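Local structure of nuclease (Salmonella phage SETP3, 4QBN) at residues D35-L40 and I45-V50; R64-F69 and V76-S81; E13-E16 and L21-K24. The protein probably cleaves nucleic acids as a magnesium-dependent hydrolase of the VRR-NUC family. One frame throughout, in Å; residues are numbered along the deposited sequence.

Contact 1 (D35-L40 and I45-V50)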
ATOM      1  N   ASP A  35       2.526  -8.533  -4.130  1.00 33.45           N
ATOM      2  CA  ASP A  35       1.455  -8.810  -5.111  1.00 32.84           C
ATOM      3  C   ASP A  35       0.123  -8.195  -4.716  1.00 30.43           C
ATOM      4  O   ASP A  35      -0.623  -7.687  -5.605  1.00 29.52           O
ATOM      5  CB  ASP A  35       1.260 -10.321  -5.298  1.00 35.54           C
ATOM      6  CG  ASP A  35       2.460 -10.969  -5.918  1.00 54.00           C
ATOM      7  OD1 ASP A  35       2.956 -10.360  -6.904  1.00 51.60           O
ATOM      8  OD2 ASP A  35       2.900 -12.055  -5.434  1.00 50.48           O
ATOM      9  N   LEU A  36      -0.236  -8.288  -3.424  1.00 24.70           N
ATOM     10  CA  LEU A  36      -1.553  -7.804  -2.992  1.00 24.65           C
ATOM     11  C   LEU A  36      -1.462  -6.771  -1.897  1.00 24.46           C
ATOM     12  O   LEU A  36      -0.657  -6.915  -0.954  1.00 24.68           O
ATOM     13  CB  LEU A  36      -2.396  -8.976  -2.444  1.00 22.42           C
ATOM     14  CG  LEU A  36      -2.718 -10.100  -3.410  1.00 28.10           C
ATOM     15  CD1 LEU A  36      -3.512 -11.187  -2.683  1.00 32.02           C
ATOM     16  CD2 LEU A  36      -3.622  -9.560  -4.580  1.00 30.73           C
ATOM     17  N   LEU A  37      -2.266  -5.710  -1.996  1.00 17.52           N
ATOM     18  CA  LEU A  37      -2.494  -4.798  -0.838  1.00 19.83           C
ATOM     19  C   LEU A  37      -3.864  -5.195  -0.309  1.00 20.01           C
ATOM     20  O   LEU A  37      -4.805  -5.338  -1.112  1.00 21.46           O
ATOM     21  CB  LEU A  37      -2.526  -3.351  -1.370  1.00 21.03           C
ATOM     22  CG  LEU A  37      -3.085  -2.321  -0.363  1.00 21.29           C
ATOM     23  CD1 LEU A  37      -2.176  -2.184   0.880  1.00 23.08           C
ATOM     24  CD2 LEU A  37      -3.247  -0.992  -1.120  1.00 24.62           C
ATOM     25  N   VAL A  38      -3.966  -5.390   1.003  1.00 17.96           N
ATOM     26  CA  VAL A  38      -5.194  -5.873   1.612  1.00 17.15           C
ATOM     27  C   VAL A  38      -5.501  -4.858   2.687  1.00 21.69           C
ATOM     28  O   VAL A  38      -4.697  -4.646   3.604  1.00 23.46           O
ATOM     29  CB  VAL A  38      -5.018  -7.267   2.259  1.00 21.68           C
ATOM     30  CG1 VAL A  38      -6.329  -7.768   2.815  1.00 27.91           C
ATOM     31  CG2 VAL A  38      -4.526  -8.273   1.175  1.00 23.71           C
ATOM     32  N   ILE A  39      -6.667  -4.238   2.587  1.00 20.90           N
ATOM     33  CA  ILE A  39      -7.067  -3.247   3.621  1.00 21.08           C
ATOM     34  C   ILE A  39      -8.228  -3.876   4.374  1.00 24.98           C
ATOM     35  O   ILE A  39      -9.287  -4.047   3.775  1.00 22.02           O
ATOM     36  CB  ILE A  39      -7.586  -1.922   2.999  1.00 24.62           C
ATOM     37  CG1 ILE A  39      -6.667  -1.347   1.899  1.00 30.49           C
ATOM     38  CG2 ILE A  39      -7.885  -0.876   4.148  1.00 24.61           C
ATOM     39  CD1 ILE A  39      -5.479  -0.744   2.384  1.00 30.73           C
ATOM     40  N   LEU A  40      -8.025  -4.255   5.642  1.00 22.30           N
ATOM     41  CA  LEU A  40      -9.027  -4.965   6.444  1.00 20.67           C
ATOM     42  C   LEU A  40      -9.621  -3.949   7.434  1.00 23.35           C
ATOM     43  O   LEU A  40      -9.048  -2.883   7.634  1.00 25.38           O
ATOM     44  CB  LEU A  40      -8.368  -6.136   7.179  1.00 24.23           C
ATOM     45  CG  LEU A  40      -7.938  -7.253   6.209  1.00 29.21           C
ATOM     46  CD1 LEU A  40      -6.895  -8.143   6.914  1.00 34.91           C
ATOM     47  CD2 LEU A  40      -9.183  -8.042   5.962  1.00 29.11           C
ATOM     48  N   ILE A  45      -3.526  -3.139   7.756  1.00 18.58           N
ATOM     49  CA  ILE A  45      -3.059  -3.111   6.365  1.00 16.88           C
ATOM     50  C   ILE A  45      -2.089  -4.286   6.190  1.00 20.09           C
ATOM     51  O   ILE A  45      -1.124  -4.359   6.952  1.00 18.82           O
ATOM     52  CB  ILE A  45      -2.248  -1.841   6.110  1.00 21.54           C
ATOM     53  CG1 ILE A  45      -3.014  -0.565   6.499  1.00 20.49           C
ATOM     54  CG2 ILE A  45      -1.821  -1.757   4.630  1.00 21.92           C
ATOM     55  CD1 ILE A  45      -4.255  -0.374   5.684  1.00 25.31           C
ATOM     56  N   TRP A  46      -2.320  -5.152   5.220  1.00 16.34           N
ATOM     57  CA  TRP A  46      -1.396  -6.302   4.994  1.00 18.13           C
ATOM     58  C   TRP A  46      -0.895  -6.196   3.582  1.00 22.98           C
ATOM     59  O   TRP A  46      -1.657  -5.832   2.672  1.00 22.10           O
ATOM     60  CB  TRP A  46      -2.120  -7.646   5.121  1.00 18.22           C
ATOM     61  CG  TRP A  46      -2.459  -8.089   6.556  1.00 20.30           C
ATOM     62  CD1 TRP A  46      -2.268  -7.388   7.709  1.00 20.82           C
ATOM     63  CD2 TRP A  46      -3.081  -9.310   6.914  1.00 20.53           C
ATOM     64  NE1 TRP A  46      -2.688  -8.145   8.820  1.00 21.03           N
ATOM     65  CE2 TRP A  46      -3.186  -9.338   8.339  1.00 23.16           C
ATOM     66  CE3 TRP A  46      -3.520 -10.429   6.155  1.00 24.86           C
ATOM     67  CZ2 TRP A  46      -3.708 -10.442   9.049  1.00 26.39           C
ATOM     68  CZ3 TRP A  46      -4.042 -11.549   6.879  1.00 27.19           C
ATOM     69  CH2 TRP A  46      -4.131 -11.529   8.295  1.00 29.21           C
ATOM     70  N   PHE A  47       0.355  -6.568   3.399  1.00 16.50           N
ATOM     71  CA  PHE A  47       0.909  -6.672   2.059  1.00 16.65           C
ATOM     72  C   PHE A  47       1.178  -8.143   1.896  1.00 23.55           C
ATOM     73  O   PHE A  47       1.851  -8.736   2.722  1.00 22.59           O
ATOM     74  CB  PHE A  47       2.226  -5.883   2.009  1.00 20.02           C
ATOM     75  CG  PHE A  47       1.998  -4.402   2.209  1.00 19.64           C
ATOM     76  CD1 PHE A  47       1.662  -3.613   1.100  1.00 20.37           C
ATOM     77  CD2 PHE A  47       2.110  -3.830   3.452  1.00 17.97           C
ATOM     78  CE1 PHE A  47       1.419  -2.256   1.276  1.00 18.12           C
ATOM     79  CE2 PHE A  47       1.867  -2.461   3.659  1.00 19.45           C
ATOM     80  CZ  PHE A  47       1.522  -1.666   2.528  1.00 20.24           C
ATOM     81  N   VAL A  48       0.661  -8.725   0.842  1.00 19.11           N
ATOM     82  CA  VAL A  48       0.755 -10.189   0.709  1.00 19.63           C
ATOM     83  C   VAL A  48       1.402 -10.585  -0.616  1.00 25.00           C
ATOM     84  O   VAL A  48       0.954 -10.171  -1.684  1.00 24.89           O
ATOM     85  CB  VAL A  48      -0.654 -10.830   0.815  1.00 22.41           C
ATOM     86  CG1 VAL A  48      -0.534 -12.367   0.592  1.00 27.07           C
ATOM     87  CG2 VAL A  48      -1.200 -10.543   2.209  1.00 24.43           C
ATOM     88  N   GLU A  49       2.452 -11.425  -0.556  1.00 23.37           N
ATOM     89  CA  GLU A  49       3.113 -11.860  -1.758  1.00 23.21           C
ATOM     90  C   GLU A  49       2.624 -13.278  -2.018  1.00 31.12           C
ATOM     91  O   GLU A  49       2.564 -14.042  -1.089  1.00 28.80           O
ATOM     92  CB  GLU A  49       4.629 -11.868  -1.521  1.00 24.40           C
ATOM     93  CG  GLU A  49       5.389 -12.388  -2.738  1.00 33.17           C
ATOM     94  CD  GLU A  49       5.574 -11.327  -3.876  1.00 70.10           C
ATOM     95  OE1 GLU A  49       5.121 -10.166  -3.714  1.00 61.34           O
ATOM     96  OE2 GLU A  49       6.129 -11.675  -4.955  1.00 67.97           O
ATOM     97  N   VAL A  50       2.246 -13.625  -3.242  1.00 28.53           N
ATOM     98  CA  VAL A  50       1.714 -14.953  -3.480  1.00 26.64           C
ATOM     99  C   VAL A  50       2.622 -15.750  -4.395  1.00 35.26           C
ATOM    100  O   VAL A  50       3.035 -15.237  -5.448  1.00 37.43           O
ATOM    101  CB  VAL A  50       0.308 -14.866  -4.106  1.00 33.49           C
ATOM    102  CG1 VAL A  50      -0.210 -16.277  -4.358  1.00 39.30           C
ATOM    103  CG2 VAL A  50      -0.606 -14.071  -3.206  1.00 33.45           C
TER
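L36 and V38 pair with V48 and W46 across an antiparallel hairpin whose strand axes approach to 4.8 Å, their directions 151° apart. Each pair is closed by two backbone hydrogen bonds; L37 with F47 and I39 with I45 form the intervening non-hydrogen-bonded pairs. At the open end of the hairpin, D35 and L36 both face V48 in a classic beta bulge. L36, V38, W46 and V48 share one face of the sheet, where helix 3-17 covers L36 and V38. L40 CD1 sits over the centre of the W46 six-membered ring, 4.1 Å from its centroid, a CH-pi contact. On the opposite face, L37 CD1 reaches F47 CE1 at 3.6 Å, the two side chains alongside each other, and I39 CD1 meets I45 CD1 at 3.5 Å; L37, I39, I45 and F47 also pack on the second subunit. At the bulge, D35 OD2 takes the V50 N-H through its anti lone pair (2.8 Å). The E49 chain bends back at chi2 (80°), bringing OE1 to D35 N at 3.1 Å, with the N-H arriving from above the carboxylate plane. The two carboxylates lie stacked, planes 25° apart, with D35 OD2 and E49 OE2 3.3 Å from each other. D35, following P34, and E49 fit the acidic positions of the PD-(D/E)XK nuclease signature. Two acidic groups held this close by backbone N-H donors are consistent with a magnesium site, as in relatives, and a sulfate ion lies about 5 Å from the D35 side chain.

Contact 2 (R64-F69 and V76-S81)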
ATOM      1  N   ARG A  64      14.451  -8.131  -0.181  1.00 29.93           N
ATOM      2  CA  ARG A  64      15.007  -6.913   0.424  1.00 28.96           C
ATOM      3  C   ARG A  64      13.899  -5.933   0.601  1.00 26.48           C
ATOM      4  O   ARG A  64      13.847  -5.264   1.643  1.00 29.07           O
ATOM      5  CB  ARG A  64      16.198  -6.288  -0.380  1.00 37.82           C
ATOM      6  CG  ARG A  64      15.967  -5.974  -1.849  1.00 58.24           C
ATOM      7  CD  ARG A  64      17.219  -5.256  -2.536  1.00 89.99           C
ATOM      8  NE  ARG A  64      17.031  -4.984  -3.977  1.00 85.27           N
ATOM      9  CZ  ARG A  64      17.249  -3.820  -4.586  1.00 75.68           C
ATOM     10  NH1 ARG A  64      17.682  -2.767  -3.926  1.00 70.37           N
ATOM     11  NH2 ARG A  64      17.022  -3.710  -5.873  1.00 79.12           N
ATOM     12  N   GLU A  65      12.989  -5.855  -0.379  1.00 25.49           N
ATOM     13  CA  GLU A  65      11.834  -4.932  -0.223  1.00 23.35           C
ATOM     14  C   GLU A  65      10.946  -5.336   0.985  1.00 25.95           C
ATOM     15  O   GLU A  65      10.548  -4.495   1.823  1.00 23.45           O
ATOM     16  CB  GLU A  65      11.014  -4.913  -1.522  1.00 26.20           C
ATOM     17  CG  GLU A  65       9.850  -3.883  -1.488  1.00 27.52           C
ATOM     18  CD  GLU A  65      10.328  -2.420  -1.693  1.00 35.71           C
ATOM     19  OE1 GLU A  65      11.570  -2.168  -1.730  1.00 36.63           O
ATOM     20  OE2 GLU A  65       9.455  -1.510  -1.897  1.00 32.81           O
ATOM     21  N   HIS A  66      10.702  -6.633   1.159  1.00 21.32           N
ATOM     22  CA  HIS A  66       9.898  -7.054   2.344  1.00 22.59           C
ATOM     23  C   HIS A  66      10.594  -6.646   3.610  1.00 25.30           C
ATOM     24  O   HIS A  66       9.971  -6.224   4.594  1.00 26.80           O
ATOM     25  CB  HIS A  66       9.730  -8.589   2.376  1.00 23.51           C
ATOM     26  CG  HIS A  66       8.997  -9.126   1.204  1.00 23.26           C
ATOM     27  ND1 HIS A  66       8.911 -10.482   0.944  1.00 30.92           N
ATOM     28  CD2 HIS A  66       8.334  -8.496   0.206  1.00 27.38           C
ATOM     29  CE1 HIS A  66       8.221 -10.661  -0.172  1.00 33.99           C
ATOM     30  NE2 HIS A  66       7.848  -9.476  -0.637  1.00 32.14           N
ATOM     31  N   GLU A  67      11.912  -6.769   3.624  1.00 24.65           N
ATOM     32  CA  GLU A  67      12.581  -6.401   4.878  1.00 26.61           C
ATOM     33  C   GLU A  67      12.579  -4.886   5.129  1.00 28.13           C
ATOM     34  O   GLU A  67      12.561  -4.491   6.275  1.00 28.53           O
ATOM     35  CB  GLU A  67      13.965  -7.015   5.023  1.00 41.21           C
ATOM     36  CG  GLU A  67      13.920  -8.518   5.532  1.00103.49           C
ATOM     37  CD  GLU A  67      13.354  -8.765   6.978  1.00 52.80           C
ATOM     38  OE1 GLU A  67      14.133  -8.858   7.936  1.00 54.73           O
ATOM     39  OE2 GLU A  67      12.157  -8.959   7.163  1.00 43.64           O
ATOM     40  N   ARG A  68      12.663  -4.046   4.087  1.00 26.13           N
ATOM     41  CA  ARG A  68      12.535  -2.586   4.255  1.00 27.12           C
ATOM     42  C   ARG A  68      11.189  -2.238   4.878  1.00 26.33           C
ATOM     43  O   ARG A  68      11.078  -1.300   5.724  1.00 25.79           O
ATOM     44  CB  ARG A  68      12.635  -1.848   2.894  1.00 27.01           C
ATOM     45  CG  ARG A  68      13.977  -1.988   2.191  1.00 33.77           C
ATOM     46  CD  ARG A  68      13.999  -1.058   0.930  1.00 36.80           C
ATOM     47  NE  ARG A  68      15.252  -1.198   0.179  1.00 44.78           N
ATOM     48  CZ  ARG A  68      15.374  -1.898  -0.957  1.00 47.26           C
ATOM     49  NH1 ARG A  68      14.314  -2.513  -1.525  1.00 37.35           N
ATOM     50  NH2 ARG A  68      16.553  -1.970  -1.528  1.00 53.15           N
ATOM     51  N   PHE A  69      10.155  -2.952   4.449  1.00 22.32           N
ATOM     52  CA  PHE A  69       8.815  -2.752   4.998  1.00 21.27           C
ATOM     53  C   PHE A  69       8.780  -3.217   6.464  1.00 21.16           C
ATOM     54  O   PHE A  69       8.255  -2.499   7.347  1.00 20.41           O
ATOM     55  CB  PHE A  69       7.767  -3.573   4.220  1.00 20.09           C
ATOM     56  CG  PHE A  69       7.195  -2.865   2.987  1.00 20.17           C
ATOM     57  CD1 PHE A  69       8.027  -2.233   2.063  1.00 19.99           C
ATOM     58  CD2 PHE A  69       5.819  -2.926   2.734  1.00 23.69           C
ATOM     59  CE1 PHE A  69       7.461  -1.626   0.909  1.00 23.10           C
ATOM     60  CE2 PHE A  69       5.282  -2.329   1.612  1.00 25.59           C
ATOM     61  CZ  PHE A  69       6.114  -1.678   0.693  1.00 23.24           C
ATOM     62  N   VAL A  76       3.961  -7.906   6.306  1.00 18.21           N
ATOM     63  CA  VAL A  76       4.194  -8.407   4.955  1.00 18.35           C
ATOM     64  C   VAL A  76       4.246  -9.913   5.074  1.00 19.40           C
ATOM     65  O   VAL A  76       5.018 -10.446   5.882  1.00 21.98           O
ATOM     66  CB  VAL A  76       5.556  -7.932   4.436  1.00 23.51           C
ATOM     67  CG1 VAL A  76       5.784  -8.520   3.080  1.00 23.68           C
ATOM     68  CG2 VAL A  76       5.610  -6.377   4.426  1.00 24.21           C
ATOM     69  N   PHE A  77       3.458 -10.597   4.279  1.00 17.62           N
ATOM     70  CA  PHE A  77       3.327 -12.068   4.433  1.00 20.26           C
ATOM     71  C   PHE A  77       3.512 -12.706   3.112  1.00 21.95           C
ATOM     72  O   PHE A  77       3.201 -12.109   2.122  1.00 25.48           O
ATOM     73  CB  PHE A  77       1.922 -12.415   4.927  1.00 19.65           C
ATOM     74  CG  PHE A  77       1.623 -11.789   6.248  1.00 23.21           C
ATOM     75  CD1 PHE A  77       2.317 -12.183   7.392  1.00 24.37           C
ATOM     76  CD2 PHE A  77       0.682 -10.770   6.345  1.00 24.99           C
ATOM     77  CE1 PHE A  77       2.074 -11.587   8.631  1.00 27.81           C
ATOM     78  CE2 PHE A  77       0.413 -10.203   7.590  1.00 21.12           C
ATOM     79  CZ  PHE A  77       1.111 -10.611   8.719  1.00 24.54           C
ATOM     80  N   VAL A  78       4.035 -13.942   3.093  1.00 20.78           N
ATOM     81  CA  VAL A  78       4.200 -14.670   1.821  1.00 22.07           C
ATOM     82  C   VAL A  78       3.392 -15.954   1.914  1.00 27.38           C
ATOM     83  O   VAL A  78       3.468 -16.650   2.936  1.00 27.68           O
ATOM     84  CB  VAL A  78       5.669 -15.071   1.603  1.00 29.60           C
ATOM     85  CG1 VAL A  78       5.788 -15.813   0.254  1.00 34.42           C
ATOM     86  CG2 VAL A  78       6.571 -13.800   1.641  1.00 29.10           C
ATOM     87  N   VAL A  79       2.565 -16.239   0.910  1.00 24.61           N
ATOM     88  CA  VAL A  79       1.765 -17.465   0.965  1.00 27.81           C
ATOM     89  C   VAL A  79       1.902 -18.197  -0.340  1.00 25.31           C
ATOM     90  O   VAL A  79       2.072 -17.601  -1.376  1.00 29.98           O
ATOM     91  CB  VAL A  79       0.276 -17.186   1.255  1.00 31.14           C
ATOM     92  CG1 VAL A  79       0.097 -16.560   2.684  1.00 27.89           C
ATOM     93  CG2 VAL A  79      -0.316 -16.314   0.176  1.00 30.84           C
ATOM     94  N   GLY A  80       1.861 -19.505  -0.294  1.00 27.10           N
ATOM     95  CA  GLY A  80       2.063 -20.229  -1.533  1.00 34.32           C
ATOM     96  C   GLY A  80       1.177 -21.422  -1.668  1.00 34.50           C
ATOM     97  O   GLY A  80       1.431 -22.322  -2.474  1.00 37.23           O
ATOM     98  N   SER A  81       0.137 -21.481  -0.860  1.00 34.88           N
ATOM     99  CA  SER A  81      -0.787 -22.607  -0.971  1.00 35.79           C
ATOM    100  C   SER A  81      -2.049 -22.174  -0.286  1.00 29.94           C
ATOM    101  O   SER A  81      -2.038 -21.232   0.486  1.00 32.05           O
ATOM    102  CB  SER A  81      -0.241 -23.859  -0.254  1.00 41.47           C
ATOM    103  OG  SER A  81      -0.138 -23.575   1.157  1.00 39.27           O
TER
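V76 sends its two methyls to two successive inward-facing residues of helix 60-71, one to H66 and one to F69. This is the tight part of the contact. CG1 lies over one face of the H66 imidazole, 4.0 Å from its centroid and 23° off the ring normal, a CH-pi contact displaced toward the CG-CD2 side of the ring. With CG1 anti to the backbone N (chi1 177°), CG2 is turned to F69 and presses on F69 CB at 3.5 Å, with F69 CD2 following at 3.8 Å. Both side chains run at about a right angle to V76. The axes of helix and strand stay 9.3 Å apart, and only side chains bridge that separation. The helix is the connection of a beta-alpha-beta crossover: the chain leaves strand 44-50, passes through helix 60-71 and returns as strand 75-79, parallel to strand 44-50 and next to it in the sheet. H66 also touches E49 on that neighbouring strand, while the F69 ring meets F47 edge-to-face. Toward S81 the contact thins out. V78 CG2 comes obliquely to H66 CE1 at 4.0 Å. S81, well away from the helix, instead caps helix 82-92, its OG bonded to Q84 N and to E54. Elsewhere around the same helical turns R64 and E67 are exposed, whereas E65 is buried and R68 partly so. R68 NH1 makes a salt bridge to E65 OE1 at 2.8 Å, one turn back along the helix, and E65 OE2 reaches R23 of the second subunit.

Contact 3 (E13-E16 and L21-K24)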
ATOM      1  N   GLU A  13     -10.578 -13.839  -2.258  1.00 31.13           N
ATOM      2  CA  GLU A  13     -11.924 -14.178  -1.764  1.00 30.54           C
ATOM      3  C   GLU A  13     -12.067 -14.279  -0.246  1.00 29.61           C
ATOM      4  O   GLU A  13     -13.054 -13.812   0.346  1.00 32.61           O
ATOM      5  CB  GLU A  13     -12.386 -15.488  -2.428  1.00 35.41           C
ATOM      6  CG  GLU A  13     -12.609 -15.318  -3.954  1.00 49.52           C
ATOM      7  CD  GLU A  13     -12.900 -16.622  -4.688  1.00 66.37           C
ATOM      8  OE1 GLU A  13     -12.463 -17.713  -4.210  1.00 70.85           O
ATOM      9  OE2 GLU A  13     -13.542 -16.545  -5.770  1.00 64.21           O
ATOM     10  N   ARG A  14     -11.081 -14.895   0.395  1.00 29.92           N
ATOM     11  CA  ARG A  14     -11.063 -14.977   1.863  1.00 29.44           C
ATOM     12  C   ARG A  14     -10.976 -13.601   2.504  1.00 29.71           C
ATOM     13  O   ARG A  14     -11.664 -13.338   3.486  1.00 32.40           O
ATOM     14  CB  ARG A  14      -9.882 -15.818   2.333  1.00 27.55           C
ATOM     15  CG  ARG A  14     -10.000 -17.304   1.925  1.00 31.80           C
ATOM     16  CD  ARG A  14     -10.714 -18.237   2.956  1.00 46.54           C
ATOM     17  NE  ARG A  14     -10.935 -17.719   4.332  1.00 51.24           N
ATOM     18  CZ  ARG A  14     -10.401 -18.211   5.465  1.00 47.74           C
ATOM     19  NH1 ARG A  14      -9.559 -19.237   5.442  1.00 47.76           N
ATOM     20  NH2 ARG A  14     -10.712 -17.668   6.642  1.00 47.81           N
ATOM     21  N   PHE A  15     -10.130 -12.718   1.977  1.00 25.73           N
ATOM     22  CA  PHE A  15     -10.012 -11.381   2.542  1.00 24.16           C
ATOM     23  C   PHE A  15     -11.252 -10.555   2.298  1.00 27.04           C
ATOM     24  O   PHE A  15     -11.664  -9.772   3.147  1.00 30.05           O
ATOM     25  CB  PHE A  15      -8.817 -10.649   1.927  1.00 25.67           C
ATOM     26  CG  PHE A  15      -7.494 -11.312   2.227  1.00 27.54           C
ATOM     27  CD1 PHE A  15      -7.289 -11.930   3.442  1.00 36.68           C
ATOM     28  CD2 PHE A  15      -6.446 -11.289   1.279  1.00 30.18           C
ATOM     29  CE1 PHE A  15      -6.035 -12.519   3.740  1.00 40.80           C
ATOM     30  CE2 PHE A  15      -5.209 -11.892   1.565  1.00 30.23           C
ATOM     31  CZ  PHE A  15      -5.024 -12.509   2.799  1.00 35.23           C
ATOM     32  N   GLU A  16     -11.833 -10.677   1.115  1.00 27.25           N
ATOM     33  CA  GLU A  16     -13.060  -9.926   0.860  1.00 26.21           C
ATOM     34  C   GLU A  16     -14.215 -10.401   1.752  1.00 39.36           C
ATOM     35  O   GLU A  16     -15.065  -9.590   2.139  1.00 35.20           O
ATOM     36  CB  GLU A  16     -13.432  -9.998  -0.619  1.00 29.35           C
ATOM     37  CG  GLU A  16     -12.511  -9.140  -1.497  1.00 37.10           C
ATOM     38  CD  GLU A  16     -12.795  -9.329  -2.986  1.00 54.52           C
ATOM     39  OE1 GLU A  16     -13.517 -10.294  -3.312  1.00 67.41           O
ATOM     40  OE2 GLU A  16     -12.329  -8.507  -3.829  1.00 51.07           O
ATOM     41  N   LEU A  21     -10.542  -4.936   1.405  1.00 23.07           N
ATOM     42  CA  LEU A  21     -10.487  -4.429   0.018  1.00 24.14           C
ATOM     43  C   LEU A  21      -9.195  -5.017  -0.487  1.00 26.17           C
ATOM     44  O   LEU A  21      -8.195  -4.922   0.216  1.00 24.18           O
ATOM     45  CB  LEU A  21     -10.347  -2.914   0.064  1.00 24.59           C
ATOM     46  CG  LEU A  21     -10.397  -2.236  -1.316  1.00 30.30           C
ATOM     47  CD1 LEU A  21     -11.775  -2.420  -1.947  1.00 37.35           C
ATOM     48  CD2 LEU A  21     -10.123  -0.765  -1.107  1.00 27.16           C
ATOM     49  N   VAL A  22      -9.180  -5.615  -1.669  1.00 22.55           N
ATOM     50  CA  VAL A  22      -7.917  -6.201  -2.156  1.00 24.19           C
ATOM     51  C   VAL A  22      -7.513  -5.531  -3.457  1.00 30.87           C
ATOM     52  O   VAL A  22      -8.367  -5.378  -4.333  1.00 28.33           O
ATOM     53  CB  VAL A  22      -8.075  -7.683  -2.423  1.00 24.90           C
ATOM     54  CG1 VAL A  22      -6.730  -8.294  -2.972  1.00 27.19           C
ATOM     55  CG2 VAL A  22      -8.477  -8.367  -1.101  1.00 24.65           C
ATOM     56  N   ARG A  23      -6.233  -5.144  -3.602  1.00 23.17           N
ATOM     57  CA  ARG A  23      -5.780  -4.508  -4.871  1.00 23.80           C
ATOM     58  C   ARG A  23      -4.481  -5.194  -5.320  1.00 24.83           C
ATOM     59  O   ARG A  23      -3.665  -5.529  -4.460  1.00 24.98           O
ATOM     60  CB  ARG A  23      -5.456  -3.023  -4.662  1.00 24.37           C
ATOM     61  CG  ARG A  23      -6.737  -2.177  -4.309  1.00 26.84           C
ATOM     62  CD  ARG A  23      -7.498  -2.016  -5.604  1.00 29.47           C
ATOM     63  NE  ARG A  23      -8.750  -1.231  -5.443  1.00 32.94           N
ATOM     64  CZ  ARG A  23      -9.966  -1.777  -5.282  1.00 35.30           C
ATOM     65  NH1 ARG A  23     -10.116  -3.097  -5.189  1.00 31.96           N
ATOM     66  NH2 ARG A  23     -11.040  -0.977  -5.206  1.00 33.61           N
ATOM     67  N   LYS A  24      -4.315  -5.344  -6.626  1.00 28.15           N
ATOM     68  CA  LYS A  24      -3.038  -5.834  -7.196  1.00 27.75           C
ATOM     69  C   LYS A  24      -2.089  -4.648  -7.364  1.00 29.39           C
ATOM     70  O   LYS A  24      -2.314  -3.746  -8.160  1.00 29.67           O
ATOM     71  CB  LYS A  24      -3.271  -6.561  -8.500  1.00 30.29           C
ATOM     72  CG  LYS A  24      -4.098  -7.848  -8.360  1.00 42.70           C
ATOM     73  CD  LYS A  24      -4.330  -8.496  -9.757  1.00 54.98           C
ATOM     74  CE  LYS A  24      -5.356  -9.640  -9.711  1.00 67.60           C
ATOM     75  NZ  LYS A  24      -5.500 -10.384 -11.038  1.00 76.18           N
TER
HETATM   76  O   HOH W   1     -11.598  -5.848  -3.128  1.00 33.09           O
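E16 lies across V22 and ends on a water that joins the helix to the strand. Its CB stays 5.2 Å from V22 CG2, but CG, placed anti to the carbonyl carbon (chi1 -73°), comes to 4.1 Å from that methyl, the two side chains crossing at about a right angle. From there the chain runs extended. CD has already moved off to 4.8 Å from V22 CG2, and OE2 at the tip accepts a hydrogen bond from the water at 2.8 Å. The same water accepts V22 N at 2.8 Å, while OE2 has a second partner in K12, a salt bridge one turn back on the helix. Helix 3-17 and strand 21-27 open the alpha-beta-beta-beta-alpha-beta core of the PD-(D/E)XK nucleases, the helix packing on one face of the sheet. F15 supplies the apolar half of the contact: its CB touches V22 CG2 at 3.8 Å, the methyl lying at the edge of the phenyl ring, and F15 also touches V38 and I89 of helix 82-92. L21 and R23, by contrast, use their backbones to pair with I39 and L37 in strand 36-40. R23 folds back, its NH1 donating to V22 O at 3.0 Å from above the carbonyl plane.

Along the chain the contacts come in series: contact 3 closes first, then contact 1, then contact 2. All three reach one mixed four-stranded sheet, ordered 21-27, 36-40, 44-50, 75-79. Contact 1 is its central hairpin; contact 3 lies about 8 Å away and contact 2 about 10 Å, measured between centres. Contacts 2 and 3, on opposite sides of the chain's centre, are about 17 Å apart and do not touch. Backbone pairing carries contact 1 into both neighbours, through I39 with L21 and F47 with F77. Contacts 3 and 2 join helices 3-17 and 60-71 to the outer strands, flanking the hairpin that bears the presumed active-site carboxylates; all three touch the second subunit.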